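PDB 3HZB: carbohydrate binding protein from Flavobacterium johnsoniae, which binds calcium ions through this betagamma-crystallin domain, one part of a longer protein that probably binds carbohydrate. Local coordinates for residues 16-21 / 80-85; 49-54 / 62-67. All blocks are in the same frame, centred on the assembly; numbering follows the deposited sequence.

Contact 1 (16-21 / 80-85); sequences GGLTIG and SSIRVI. With CA (calcium ion), chain M.
Val84 turns both of its methyl groups to the bend that runs from Leu18 to Gly21, so that its forked end straddles the carbonyl oxygen of Thr19. That oxygen lies 3.2 Å from Val84 CB, with CG1 and CG2 close around it. With CG1 anti to the backbone N (chi1 -180°), CG1 faces Ile20 and CG2 faces Leu18. Leu18 crosses the valine at a slant, its CB 3.9 Å from Val84 CG2, and its CD1 reaches further along the strand to Ile82 CG2 at 4.2 Å. Val5 and Leu31 also pack against this buried leucine. Ile20, nearer the surface, brings CD1 within 4.1 Å of Val84 CG1 and lays the same methyl over the backbone of Ile85.

Beyond the bend, Gly21 pairs with Val84 in an antiparallel hydrogen-bonded pair. Gly21 N gives a bond to Val84 O (3.1 Å), and Val84 N returns a shorter one to Gly21 O (2.8 Å). Gly21 has a phi of 144°, a conformation in which a beta carbon would strike the carbonyl oxygen of the preceding residue; glycine suits this corner. The chain thereby leaves the sheet of strand 15-18 and enters that of strand 81-86, the strand exchange characteristic of the crystallin Greek key.

At the start of segment 80-85, Ser80 OG binds a calcium ion at 2.6 Å, completed by Asp36, Gln53, Lys78 and three waters. Buried Leu18, Ile82 and Val84 thus pack together, Ile20 closes the outer side, two backbone bonds fix the crossing, and the serine hydroxyl supplies a calcium ligand before strand 81-86.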
loop_
_atom_site.group_PDB
_atom_site.type_symbol
_atom_site.label_atom_id
_atom_site.label_comp_id
_atom_site.label_asym_id
_atom_site.label_seq_id
_atom_site.Cartn_x
_atom_site.Cartn_y
_atom_site.Cartn_z
ATOM N N GLY B 16 9.747 -11.393 -2.935
ATOM C CA GLY B 16 9.015 -12.521 -3.476
ATOM C C GLY B 16 7.609 -12.058 -3.814
ATOM O O GLY B 16 6.986 -11.345 -3.032
ATOM N N GLY B 17 7.111 -12.450 -4.980
ATOM C CA GLY B 17 5.773 -12.057 -5.378
ATOM C C GLY B 17 4.767 -13.146 -5.055
ATOM O O GLY B 17 4.995 -14.316 -5.370
ATOM N N LEU B 18 3.657 -12.763 -4.428
ATOM C CA LEU B 18 2.620 -13.720 -4.056
ATOM C C LEU B 18 1.278 -13.372 -4.699
ATOM O O LEU B 18 0.993 -12.210 -4.986
ATOM C CB LEU B 18 2.431 -13.745 -2.536
ATOM C CG LEU B 18 3.662 -13.751 -1.625
ATOM C CD1 LEU B 18 3.204 -13.730 -0.167
ATOM C CD2 LEU B 18 4.521 -14.964 -1.903
ATOM N N THR B 19 0.465 -14.397 -4.931
ATOM C CA THR B 19 -0.863 -14.215 -5.496
ATOM C C THR B 19 -1.812 -14.923 -4.537
ATOM O O THR B 19 -1.382 -15.422 -3.494
ATOM C CB THR B 19 -0.991 -14.843 -6.909
ATOM O OG1 THR B 19 -0.625 -16.230 -6.863
ATOM C CG2 THR B 19 -0.097 -14.114 -7.897
ATOM N N ILE B 20 -3.097 -14.955 -4.870
ATOM C CA ILE B 20 -4.075 -15.621 -4.016
ATOM C C ILE B 20 -3.621 -17.052 -3.756
ATOM O O ILE B 20 -3.215 -17.758 -4.679
ATOM C CB ILE B 20 -5.467 -15.649 -4.684
ATOM C CG1 ILE B 20 -6.053 -14.236 -4.720
ATOM C CG2 ILE B 20 -6.390 -16.601 -3.934
ATOM C CD1 ILE B 20 -6.334 -13.650 -3.349
ATOM N N GLY B 21 -3.681 -17.478 -2.499
ATOM C CA GLY B 21 -3.265 -18.831 -2.183
ATOM C C GLY B 21 -2.571 -18.959 -0.842
ATOM O O GLY B 21 -2.392 -17.973 -0.123
ATOM N N SER B 80 6.717 -17.160 9.188
ATOM C CA SER B 80 7.069 -18.509 8.743
ATOM C C SER B 80 6.122 -19.093 7.704
ATOM O O SER B 80 6.443 -20.089 7.053
ATOM C CB SER B 80 7.163 -19.451 9.939
ATOM O OG SER B 80 8.333 -19.166 10.676
ATOM N N SER B 81 4.947 -18.488 7.569
ATOM C CA SER B 81 3.975 -18.907 6.569
ATOM C C SER B 81 2.999 -17.764 6.333
ATOM O O SER B 81 2.795 -16.913 7.206
ATOM C CB SER B 81 3.244 -20.198 6.980
ATOM O OG SER B 81 2.557 -20.070 8.204
ATOM N N ILE B 82 2.415 -17.741 5.142
ATOM C CA ILE B 82 1.499 -16.677 4.755
ATOM C C ILE B 82 0.362 -17.185 3.890
ATOM O O ILE B 82 0.519 -18.148 3.136
ATOM C CB ILE B 82 2.238 -15.604 3.924
ATOM C CG1 ILE B 82 3.412 -15.037 4.718
ATOM C CG2 ILE B 82 1.278 -14.503 3.510
ATOM C CD1 ILE B 82 4.290 -14.102 3.908
ATOM N N ARG B 83 -0.784 -16.523 4.003
ATOM C CA ARG B 83 -1.943 -16.854 3.200
ATOM C C ARG B 83 -2.444 -15.542 2.622
ATOM O O ARG B 83 -2.608 -14.554 3.343
ATOM C CB ARG B 83 -3.029 -17.528 4.042
ATOM C CG ARG B 83 -2.632 -18.917 4.532
ATOM C CD ARG B 83 -3.732 -19.539 5.357
ATOM N NE ARG B 83 -4.958 -19.704 4.585
ATOM C CZ ARG B 83 -6.164 -19.379 5.037
ATOM N NH1 ARG B 83 -6.296 -18.869 6.257
ATOM N NH2 ARG B 83 -7.236 -19.566 4.271
ATOM N N VAL B 84 -2.645 -15.536 1.310
ATOM C CA VAL B 84 -3.120 -14.363 0.599
ATOM C C VAL B 84 -4.579 -14.613 0.245
ATOM O O VAL B 84 -4.909 -15.635 -0.354
ATOM C CB VAL B 84 -2.305 -14.141 -0.696
ATOM C CG1 VAL B 84 -2.808 -12.908 -1.425
ATOM C CG2 VAL B 84 -0.823 -13.986 -0.355
ATOM N N ILE B 85 -5.446 -13.682 0.634
ATOM C CA ILE B 85 -6.876 -13.798 0.371
ATOM C C ILE B 85 -7.449 -12.484 -0.159
ATOM O O ILE B 85 -6.822 -11.433 -0.063
ATOM C CB ILE B 85 -7.649 -14.171 1.657
ATOM C CG1 ILE B 85 -7.512 -13.049 2.690
ATOM C CG2 ILE B 85 -7.125 -15.484 2.219
ATOM C CD1 ILE B 85 -8.287 -13.299 3.968
HETATM CA CA CA M . 8.664 -17.827 12.831
HETATM O O HOH W 1 8.073 -16.616 15.117
HETATM O O HOH W 2 10.684 -18.690 14.588
HETATM O O HOH W 3 8.233 -19.903 14.541
#

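Contact 2 (49-54 / 62-67); sequences AILYQD and TVINSD. With CA (calcium ion), chain K; CA (calcium ion), chain M.
The flat groups that meet here are the peptide units of Ala49 to Leu51 and Thr62 to Ile64, joined through their N-H and C=O groups into an antiparallel ladder. One face of the ladder carries Ile50 and Val63, the other Ala49, Leu51, Thr62 and Ile64. The Tyr52 ring meets Phe57 edge-to-face, and its OH is bonded to Arg83 NH1.

Ala49 and Ile64 are a hydrogen-bonded pair, as are Leu51 and Thr62. In the latter, Leu51 N to Thr62 O is short (2.8 Å), whereas the return bond from Thr62 N to Leu51 O, the one nearest the corner at Gln53, is longer (3.2 Å) and bent (143°). Between them the non-hydrogen-bonded pair Ile50 and Val63 lie side by side, and Ile50 CD1 presses on Val63 CG2 at 3.4 Å, tighter than usual contact.

These strands form the opening hairpin of the second crystallin Greek key, with their axes 143° apart. On the buried face Leu51 slants across Ile64, CD1 to CG1 at 3.6 Å, while its CB rests 3.8 Å from Thr62 CG2. Thr62 has OG1 anti to its own N (chi1 -168°), which turns the methyl to the leucine; a beta-branched residue with one apolar arm fits the border of the core, where Trp75 adjoins both.

Past the corner, Gln53 O binds a calcium ion at 2.5 Å, and Gln53 OE1 accepts a hydrogen bond from one of the waters on that metal, so the residue serves both first and second shells. At the far end Asp67 OD1 reaches another calcium ion at 2.9 Å, a long bond; Ile43 O of the same chain and Asp67 and Ile43 of the second subunit also bind this ion, which therefore bridges the two subunits.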
loop_
_atom_site.group_PDB
_atom_site.type_symbol
_atom_site.label_atom_id
_atom_site.label_comp_id
_atom_site.label_asym_id
_atom_site.label_seq_id
_atom_site.Cartn_x
_atom_site.Cartn_y
_atom_site.Cartn_z
ATOM N N ALA B 49 -2.791 -9.998 3.115
ATOM C CA ALA B 49 -1.950 -11.100 3.546
ATOM C C ALA B 49 -2.166 -11.401 5.021
ATOM O O ALA B 49 -2.180 -10.498 5.854
ATOM C CB ALA B 49 -0.482 -10.772 3.297
ATOM N N ILE B 50 -2.367 -12.676 5.329
ATOM C CA ILE B 50 -2.526 -13.106 6.708
ATOM C C ILE B 50 -1.175 -13.716 7.062
ATOM O O ILE B 50 -0.760 -14.703 6.448
ATOM C CB ILE B 50 -3.590 -14.206 6.865
ATOM C CG1 ILE B 50 -4.929 -13.747 6.275
ATOM C CG2 ILE B 50 -3.720 -14.567 8.334
ATOM C CD1 ILE B 50 -5.491 -12.492 6.915
ATOM N N LEU B 51 -0.487 -13.129 8.034
ATOM C CA LEU B 51 0.823 -13.632 8.432
ATOM C C LEU B 51 0.693 -14.597 9.597
ATOM O O LEU B 51 -0.177 -14.437 10.451
ATOM C CB LEU B 51 1.735 -12.474 8.849
ATOM C CG LEU B 51 1.834 -11.270 7.906
ATOM C CD1 LEU B 51 2.818 -10.265 8.490
ATOM C CD2 LEU B 51 2.282 -11.713 6.522
ATOM N N TYR B 52 1.565 -15.598 9.625
ATOM C CA TYR B 52 1.573 -16.586 10.698
ATOM C C TYR B 52 2.976 -16.683 11.295
ATOM O O TYR B 52 3.975 -16.653 10.573
ATOM C CB TYR B 52 1.149 -17.957 10.163
ATOM C CG TYR B 52 -0.273 -18.004 9.649
ATOM C CD1 TYR B 52 -1.329 -18.378 10.483
ATOM C CD2 TYR B 52 -0.569 -17.651 8.334
ATOM C CE1 TYR B 52 -2.648 -18.400 10.014
ATOM C CE2 TYR B 52 -1.881 -17.665 7.855
ATOM C CZ TYR B 52 -2.914 -18.041 8.702
ATOM O OH TYR B 52 -4.209 -18.050 8.232
ATOM N N GLN B 53 3.048 -16.800 12.615
ATOM C CA GLN B 53 4.330 -16.910 13.287
ATOM C C GLN B 53 5.017 -18.231 12.948
ATOM O O GLN B 53 6.215 -18.270 12.741
ATOM C CB GLN B 53 4.150 -16.822 14.808
ATOM C CG GLN B 53 3.813 -15.441 15.354
ATOM C CD GLN B 53 5.001 -14.493 15.348
ATOM O OE1 GLN B 53 6.133 -14.891 15.636
ATOM N NE2 GLN B 53 4.744 -13.228 15.046
ATOM N N ASP B 54 4.260 -19.315 12.875
ATOM C CA ASP B 54 4.876 -20.604 12.594
ATOM C C ASP B 54 4.556 -21.127 11.206
ATOM O O ASP B 54 3.692 -20.588 10.516
ATOM C CB ASP B 54 4.442 -21.625 13.654
ATOM C CG ASP B 54 4.768 -21.173 15.068
ATOM O OD1 ASP B 54 5.792 -20.482 15.252
ATOM O OD2 ASP B 54 4.011 -21.520 16.001
ATOM N N THR B 62 -1.753 -12.144 11.992
ATOM C CA THR B 62 -2.052 -10.725 11.881
ATOM C C THR B 62 -2.381 -10.474 10.419
ATOM O O THR B 62 -1.966 -11.237 9.544
ATOM C CB THR B 62 -0.862 -9.832 12.310
ATOM O OG1 THR B 62 -1.310 -8.474 12.434
ATOM C CG2 THR B 62 0.263 -9.895 11.284
ATOM N N VAL B 63 -3.143 -9.421 10.156
ATOM C CA VAL B 63 -3.525 -9.099 8.790
ATOM C C VAL B 63 -2.813 -7.852 8.295
ATOM O O VAL B 63 -2.744 -6.846 8.998
ATOM C CB VAL B 63 -5.048 -8.849 8.673
ATOM C CG1 VAL B 63 -5.421 -8.568 7.222
ATOM C CG2 VAL B 63 -5.816 -10.040 9.200
ATOM N N ILE B 64 -2.269 -7.929 7.088
ATOM C CA ILE B 64 -1.608 -6.784 6.484
ATOM C C ILE B 64 -2.498 -6.467 5.287
ATOM O O ILE B 64 -2.468 -7.176 4.280
ATOM C CB ILE B 64 -0.183 -7.129 5.991
ATOM C CG1 ILE B 64 0.618 -7.802 7.114
ATOM C CG2 ILE B 64 0.518 -5.858 5.520
ATOM C CD1 ILE B 64 0.777 -6.960 8.371
ATOM N N ASN B 65 -3.309 -5.419 5.407
ATOM C CA ASN B 65 -4.222 -5.049 4.330
ATOM C C ASN B 65 -3.870 -3.748 3.613
ATOM O O ASN B 65 -4.686 -3.201 2.872
ATOM C CB ASN B 65 -5.656 -4.981 4.856
ATOM C CG ASN B 65 -5.753 -4.248 6.170
ATOM O OD1 ASN B 65 -5.141 -3.198 6.348
ATOM N ND2 ASN B 65 -6.532 -4.793 7.098
ATOM N N SER B 66 -2.652 -3.267 3.840
ATOM C CA SER B 66 -2.146 -2.050 3.207
ATOM C C SER B 66 -0.629 -2.114 3.352
ATOM O O SER B 66 -0.124 -2.780 4.258
ATOM C CB SER B 66 -2.704 -0.799 3.898
ATOM O OG SER B 66 -2.307 -0.732 5.256
ATOM N N ASP B 67 0.096 -1.452 2.455
ATOM C CA ASP B 67 1.558 -1.470 2.499
ATOM C C ASP B 67 2.090 -1.237 3.908
ATOM O O ASP B 67 1.640 -0.327 4.609
ATOM C CB ASP B 67 2.148 -0.394 1.576
ATOM C CG ASP B 67 1.789 -0.602 0.123
ATOM O OD1 ASP B 67 1.398 -1.729 -0.242
ATOM O OD2 ASP B 67 1.913 0.364 -0.663
HETATM CA CA CA K . -0.455 -0.784 -2.256
HETATM CA CA CA M . 8.664 -17.827 12.831
HETATM O O HOH W 1 8.073 -16.616 15.117
HETATM O O HOH W 3 8.233 -19.903 14.541
HETATM O O HOH W 4 0.695 -2.575 -4.189
HETATM O O HOH W 2 10.684 -18.690 14.588
#

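Strands 81-86 and 47-52 are neighbours in one sheet, which puts the centres of contacts 1 and 2 about 9 Å apart. Contact 2 is nested in the chain loop that contact 1 closes. A probable hydrogen bond from Ile50 N to Arg83 O (2.7 Å) ties the strands, and a second joins Ser81 OG to Asp54 O (2.6 Å). Next to the latter the contacts share one calcium ion: Ser80 OG and Gln53 O, 3.1 Å apart, are both ligands of it, with three shared waters. Ser80 and Ser81 end the betagamma-crystallin motif N/D-N/D-X-X-S/T-S, so metal site and strand pairing lie side by side. Contact 2 also touches the second subunit; contact 1 does not.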